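Long-range contacts in inositol monophosphatase (Zymomonas mobilis, PDB 4N81), which probably removes phosphate from small phosphorylated substrates such as inositol monophosphate, as a magnesium-dependent hydrolase of the inositol monophosphatase superfamily: residues H123-W127 / S136-E140; G129-T135 / P216-A221. All blocks are in the same frame, centred on the assembly; numbering follows the deposited sequence.

Interaction 1. Residues H123-W127 / S136-E140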
loop_
_atom_site.group_PDB
_atom_site.type_symbol
_atom_site.label_atom_id
_atom_site.label_comp_id
_atom_site.label_asym_id
_atom_site.label_seq_id
_atom_site.Cartn_x
_atom_site.Cartn_y
_atom_site.Cartn_z
ATOM N N HIS A 123 0.787 -12.713 1.434
ATOM C CA HIS A 123 -0.626 -12.950 1.826
ATOM C C HIS A 123 -1.381 -13.994 1.055
ATOM O O HIS A 123 -2.551 -14.263 1.340
ATOM C CB HIS A 123 -1.354 -11.623 1.989
ATOM C CG HIS A 123 -0.764 -10.840 3.129
ATOM N ND1 HIS A 123 -0.345 -9.531 3.010
ATOM C CD2 HIS A 123 -0.426 -11.244 4.384
ATOM C CE1 HIS A 123 0.181 -9.145 4.164
ATOM N NE2 HIS A 123 0.166 -10.169 5.004
ATOM N N GLN A 124 -0.684 -14.621 0.115
ATOM C CA GLN A 124 -1.275 -15.701 -0.693
ATOM C C GLN A 124 -2.533 -15.222 -1.424
ATOM O O GLN A 124 -3.633 -15.735 -1.214
ATOM C CB GLN A 124 -1.608 -16.920 0.174
ATOM C CG GLN A 124 -0.571 -17.213 1.215
ATOM C CD GLN A 124 0.545 -17.980 0.647
ATOM O OE1 GLN A 124 1.106 -17.606 -0.392
ATOM N NE2 GLN A 124 0.875 -19.101 1.292
ATOM N N GLU A 125 -2.351 -14.227 -2.270
ATOM C CA GLU A 125 -3.436 -13.733 -3.088
ATOM C C GLU A 125 -2.961 -13.919 -4.523
ATOM O O GLU A 125 -1.913 -13.364 -4.915
ATOM C CB GLU A 125 -3.596 -12.235 -2.821
ATOM C CG GLU A 125 -3.888 -11.953 -1.324
ATOM C CD GLU A 125 -4.070 -10.447 -1.019
ATOM O OE1 GLU A 125 -5.165 -10.043 -0.537
ATOM O OE2 GLU A 125 -3.095 -9.697 -1.249
ATOM N N ARG A 126 -3.771 -14.619 -5.316
ATOM C CA ARG A 126 -3.358 -14.982 -6.656
ATOM C C ARG A 126 -4.482 -14.703 -7.664
ATOM O O ARG A 126 -5.601 -15.245 -7.539
ATOM C CB ARG A 126 -2.972 -16.468 -6.719
ATOM C CG ARG A 126 -2.462 -16.866 -8.126
ATOM C CD ARG A 126 -1.847 -18.302 -8.150
ATOM N NE ARG A 126 -0.690 -18.364 -7.260
ATOM C CZ ARG A 126 0.102 -19.428 -7.099
ATOM N NH1 ARG A 126 -0.106 -20.560 -7.780
ATOM N NH2 ARG A 126 1.116 -19.347 -6.244
ATOM N N TRP A 127 -4.181 -13.828 -8.621
ATOM C CA TRP A 127 -5.085 -13.524 -9.734
ATOM C C TRP A 127 -4.633 -14.341 -10.952
ATOM O O TRP A 127 -3.437 -14.351 -11.233
ATOM C CB TRP A 127 -4.889 -12.050 -10.117
ATOM C CG TRP A 127 -5.457 -11.027 -9.169
ATOM C CD1 TRP A 127 -6.685 -10.374 -9.293
ATOM C CD2 TRP A 127 -4.841 -10.521 -7.976
ATOM N NE1 TRP A 127 -6.858 -9.517 -8.207
ATOM C CE2 TRP A 127 -5.736 -9.560 -7.411
ATOM C CE3 TRP A 127 -3.636 -10.803 -7.300
ATOM C CZ2 TRP A 127 -5.417 -8.826 -6.243
ATOM C CZ3 TRP A 127 -3.329 -10.086 -6.130
ATOM C CH2 TRP A 127 -4.213 -9.104 -5.617
ATOM N N SER A 136 -9.970 -15.281 -12.333
ATOM C CA SER A 136 -10.206 -15.816 -11.009
ATOM C C SER A 136 -9.243 -15.237 -9.956
ATOM O O SER A 136 -8.153 -14.942 -10.275
ATOM C CB SER A 136 -10.048 -17.322 -11.028
ATOM O OG SER A 136 -11.135 -17.979 -11.661
ATOM N N PHE A 137 -9.715 -15.118 -8.729
ATOM C CA PHE A 137 -8.858 -14.685 -7.651
ATOM C C PHE A 137 -8.982 -15.763 -6.572
ATOM O O PHE A 137 -10.082 -16.004 -6.085
ATOM C CB PHE A 137 -9.338 -13.370 -7.100
ATOM C CG PHE A 137 -8.534 -12.892 -5.877
ATOM C CD1 PHE A 137 -9.031 -13.056 -4.592
ATOM C CD2 PHE A 137 -7.295 -12.263 -6.047
ATOM C CE1 PHE A 137 -8.299 -12.575 -3.446
ATOM C CE2 PHE A 137 -6.548 -11.827 -4.945
ATOM C CZ PHE A 137 -7.045 -11.976 -3.642
ATOM N N ASN A 138 -7.869 -16.416 -6.216
ATOM C CA ASN A 138 -7.899 -17.547 -5.246
ATOM C C ASN A 138 -8.991 -18.532 -5.627
ATOM O O ASN A 138 -9.728 -19.061 -4.784
ATOM C CB ASN A 138 -7.978 -17.082 -3.784
ATOM C CG ASN A 138 -6.696 -16.413 -3.347
ATOM O OD1 ASN A 138 -5.715 -16.473 -4.072
ATOM N ND2 ASN A 138 -6.671 -15.819 -2.154
ATOM N N GLY A 139 -9.077 -18.772 -6.927
ATOM C CA GLY A 139 -9.940 -19.801 -7.474
ATOM C C GLY A 139 -11.377 -19.389 -7.711
ATOM O O GLY A 139 -12.142 -20.197 -8.243
ATOM N N GLU A 140 -11.752 -18.146 -7.388
ATOM C CA GLU A 140 -13.132 -17.690 -7.626
ATOM C C GLU A 140 -13.257 -16.682 -8.773
ATOM O O GLU A 140 -12.428 -15.809 -8.883
ATOM C CB GLU A 140 -13.690 -17.049 -6.344
ATOM C CG GLU A 140 -13.799 -18.043 -5.168
ATOM C CD GLU A 140 -14.877 -19.096 -5.405
ATOM O OE1 GLU A 140 -14.619 -20.306 -5.171
ATOM O OE2 GLU A 140 -15.990 -18.721 -5.834
HETATM O O HOH W 1 -3.601 -18.009 -3.473
HETATM O O HOH W 2 -7.172 -17.842 -8.963
#
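F137 lays the edge of its ring against the indole face of W127, the planes 63° apart and the ring centroids 4.6 Å from each other. Its CB is on the same face of the sheet as the W127 CB, and CG, 4.1 Å from R126 O, stands anti to the backbone N (chi1 176°), which carries the ring alongside the indole. F137 CD2 comes to 3.4 Å from W127 CE2, and CE2 rides over the six-membered ring. At the far end F137 CZ meets E125 CB at 3.6 Å, while the E125 carboxylate itself turns to Y188 and to R29 of the second subunit. W127 and F137 form an antiparallel non-hydrogen-bonded pair of the hairpin 125-130/133-137. F137 also opens a type I' turn that runs to E140. N138, the next residue, bonds back to the first strand: its N gives a nearly straight bond (165°) to R126 O at 2.9 Å, in the carbonyl plane. Its side-chain amide works both ways: OD1 accepts R126 N at 3.0 Å, the donor tilted from its carbonyl plane, and ND2 donates to a lone pair of Q124 O at 3.2 Å. Water 1 also donates to N138 OD1, so that oxygen has two donors.

Interaction 2. Residues G129-T135 / P216-A221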
loop_
_atom_site.group_PDB
_atom_site.type_symbol
_atom_site.label_atom_id
_atom_site.label_comp_id
_atom_site.label_asym_id
_atom_site.label_seq_id
_atom_site.Cartn_x
_atom_site.Cartn_y
_atom_site.Cartn_z
ATOM N N GLY A 129 -5.557 -14.834 -15.117
ATOM C CA GLY A 129 -6.345 -14.456 -16.288
ATOM C C GLY A 129 -5.901 -15.226 -17.519
ATOM O O GLY A 129 -4.707 -15.573 -17.652
ATOM N N VAL A 130 -6.836 -15.522 -18.426
ATOM C CA VAL A 130 -6.497 -16.316 -19.610
ATOM C C VAL A 130 -7.479 -15.887 -20.694
ATOM O O VAL A 130 -8.649 -15.551 -20.395
ATOM C CB VAL A 130 -6.744 -17.848 -19.398
ATOM C CG1 VAL A 130 -6.222 -18.651 -20.578
ATOM C CG2 VAL A 130 -6.141 -18.347 -18.106
ATOM N N LYS A 131 -7.036 -15.986 -21.937
ATOM C CA LYS A 131 -7.742 -15.409 -23.066
ATOM C C LYS A 131 -9.160 -15.995 -23.164
ATOM O O LYS A 131 -10.090 -15.311 -23.569
ATOM C CB LYS A 131 -6.936 -15.785 -24.329
ATOM C CG LYS A 131 -7.627 -15.616 -25.655
ATOM C CD LYS A 131 -6.682 -16.056 -26.788
ATOM C CE LYS A 131 -7.289 -15.834 -28.165
ATOM N NZ LYS A 131 -6.222 -15.923 -29.218
ATOM N N ASP A 132 -9.336 -17.249 -22.770
ATOM C CA ASP A 132 -10.629 -17.896 -23.025
ATOM C C ASP A 132 -11.449 -18.250 -21.760
ATOM O O ASP A 132 -12.345 -19.079 -21.809
ATOM C CB ASP A 132 -10.505 -19.101 -23.995
ATOM C CG ASP A 132 -9.499 -20.162 -23.529
ATOM O OD1 ASP A 132 -8.937 -20.051 -22.418
ATOM O OD2 ASP A 132 -9.285 -21.136 -24.280
ATOM N N LEU A 133 -11.095 -17.674 -20.618
ATOM C CA LEU A 133 -11.825 -17.934 -19.388
ATOM C C LEU A 133 -12.009 -16.644 -18.595
ATOM O O LEU A 133 -11.240 -15.694 -18.758
ATOM C CB LEU A 133 -11.068 -18.915 -18.491
ATOM C CG LEU A 133 -11.310 -20.412 -18.675
ATOM C CD1 LEU A 133 -12.730 -20.760 -19.139
ATOM C CD2 LEU A 133 -10.345 -20.820 -19.669
ATOM N N PRO A 134 -13.033 -16.610 -17.716
ATOM C CA PRO A 134 -13.146 -15.526 -16.714
ATOM C C PRO A 134 -11.958 -15.543 -15.756
ATOM O O PRO A 134 -11.424 -16.597 -15.383
ATOM C CB PRO A 134 -14.447 -15.858 -15.947
ATOM C CG PRO A 134 -14.927 -17.157 -16.490
ATOM C CD PRO A 134 -14.219 -17.477 -17.773
ATOM N N THR A 135 -11.555 -14.355 -15.356
ATOM C CA THR A 135 -10.478 -14.168 -14.405
ATOM C C THR A 135 -10.904 -14.694 -13.048
ATOM O O THR A 135 -12.078 -14.545 -12.678
ATOM C CB THR A 135 -10.145 -12.698 -14.339
ATOM O OG1 THR A 135 -9.542 -12.345 -15.582
ATOM C CG2 THR A 135 -9.178 -12.342 -13.195
ATOM N N PRO A 216 -4.570 -9.925 -19.511
ATOM C CA PRO A 216 -5.606 -10.976 -19.479
ATOM C C PRO A 216 -6.415 -10.955 -18.195
ATOM O O PRO A 216 -7.601 -11.302 -18.205
ATOM C CB PRO A 216 -4.800 -12.290 -19.598
ATOM C CG PRO A 216 -3.473 -11.885 -20.110
ATOM C CD PRO A 216 -3.214 -10.495 -19.654
ATOM N N ILE A 217 -5.771 -10.570 -17.094
ATOM C CA ILE A 217 -6.452 -10.584 -15.792
ATOM C C ILE A 217 -7.514 -9.487 -15.758
ATOM O O ILE A 217 -8.687 -9.761 -15.498
ATOM C CB ILE A 217 -5.415 -10.365 -14.653
ATOM C CG1 ILE A 217 -4.532 -11.628 -14.563
ATOM C CG2 ILE A 217 -6.084 -9.956 -13.295
ATOM C CD1 ILE A 217 -3.307 -11.403 -13.601
ATOM N N VAL A 218 -7.120 -8.285 -16.149
ATOM C CA VAL A 218 -8.066 -7.174 -16.163
ATOM C C VAL A 218 -9.184 -7.415 -17.188
ATOM O O VAL A 218 -10.379 -7.223 -16.875
ATOM C CB VAL A 218 -7.349 -5.856 -16.496
ATOM C CG1 VAL A 218 -8.387 -4.730 -16.778
ATOM C CG2 VAL A 218 -6.441 -5.420 -15.279
ATOM N N GLU A 219 -8.804 -7.853 -18.388
ATOM C CA GLU A 219 -9.782 -8.017 -19.448
ATOM C C GLU A 219 -10.724 -9.166 -19.147
ATOM O O GLU A 219 -11.909 -9.032 -19.401
ATOM C CB GLU A 219 -9.109 -8.049 -20.871
ATOM C CG GLU A 219 -8.404 -6.624 -21.116
ATOM C CD GLU A 219 -8.266 -6.109 -22.582
ATOM O OE1 GLU A 219 -7.960 -7.024 -23.372
ATOM O OE2 GLU A 219 -8.420 -4.807 -22.909
ATOM N N GLY A 220 -10.227 -10.245 -18.512
ATOM C CA GLY A 220 -11.070 -11.405 -18.250
ATOM C C GLY A 220 -11.928 -11.146 -17.031
ATOM O O GLY A 220 -12.837 -11.955 -16.730
ATOM N N ALA A 221 -11.625 -10.061 -16.302
ATOM C CA ALA A 221 -12.539 -9.590 -15.226
ATOM C C ALA A 221 -13.645 -8.665 -15.754
ATOM O O ALA A 221 -14.539 -8.279 -15.026
ATOM C CB ALA A 221 -11.759 -8.918 -14.048
HETATM O O HOH W 3 -8.501 -12.648 -20.447
#
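G129 packs against P216 and I217 of helix 214-220, its CA 3.9 Å from that of I217. I217 CG1 comes to 3.4 Å from G129 N, and P216 CB sits at 3.8 Å from G129 C. With no side chain, G129 lets the backbone come this close to P216 and I217. V130 points its side chain away from the helix, but its carbonyl O turns inward, and water 3 lies between it and P216 O, the link to V130 being the weaker one. The chain then reverses in a type I turn from V130 to L133. On the way back P134 brings its CA-H up to G220 O.

T135 carries the other half of the contact, with its side chain directed at the helix. Its N gives an almost straight bond (172°) to G220 O at 3.0 Å, although the donor stands above the carbonyl plane. With OG1 beside the backbone N and anti to the carbonyl carbon (chi1 -69°), the hydroxyl donates to a lone pair of I217 O at 2.7 Å, while CG2 turns to I217 CG2, 3.9 Å away. A valine here would probably leave I217 O without this hydroxyl donor and set a methyl against the backbone of G220. G220, lacking a side chain, leaves T135 OG1 room to sit 3.0 Å from its C.

The segments 133-135 and 216-220 run at 100° to each other, their axes 6.8 Å apart at closest approach. Helix 214-220 thus lies across the returning strand of the hairpin, while P216 and I217 also touch strand 112-120, and I217, V218 and A221 pack on helix 187-194.

In the fold
From the N terminus, the chain enters interaction 1 at residues 123-127, as it runs into strand 125-130, and interaction 2 at G129 and V130. It turns back into strand 133-137, where T135 lies at the helix, and residues 136-140 then close interaction 1, a short hairpin loop. Interaction 2 closes only after 80 intervening residues past T135, beyond strand 154-157 and helices 165-175 and 187-194, when helix 214-220 arrives. The two loops therefore cross. Interaction 1 joins neighbouring strands within the seven-stranded sheet, whereas interaction 2 fastens that hairpin to a helix. Their centres lie about 13 Å apart, and they meet where I217 CD1 packs 3.8 Å from W127 O.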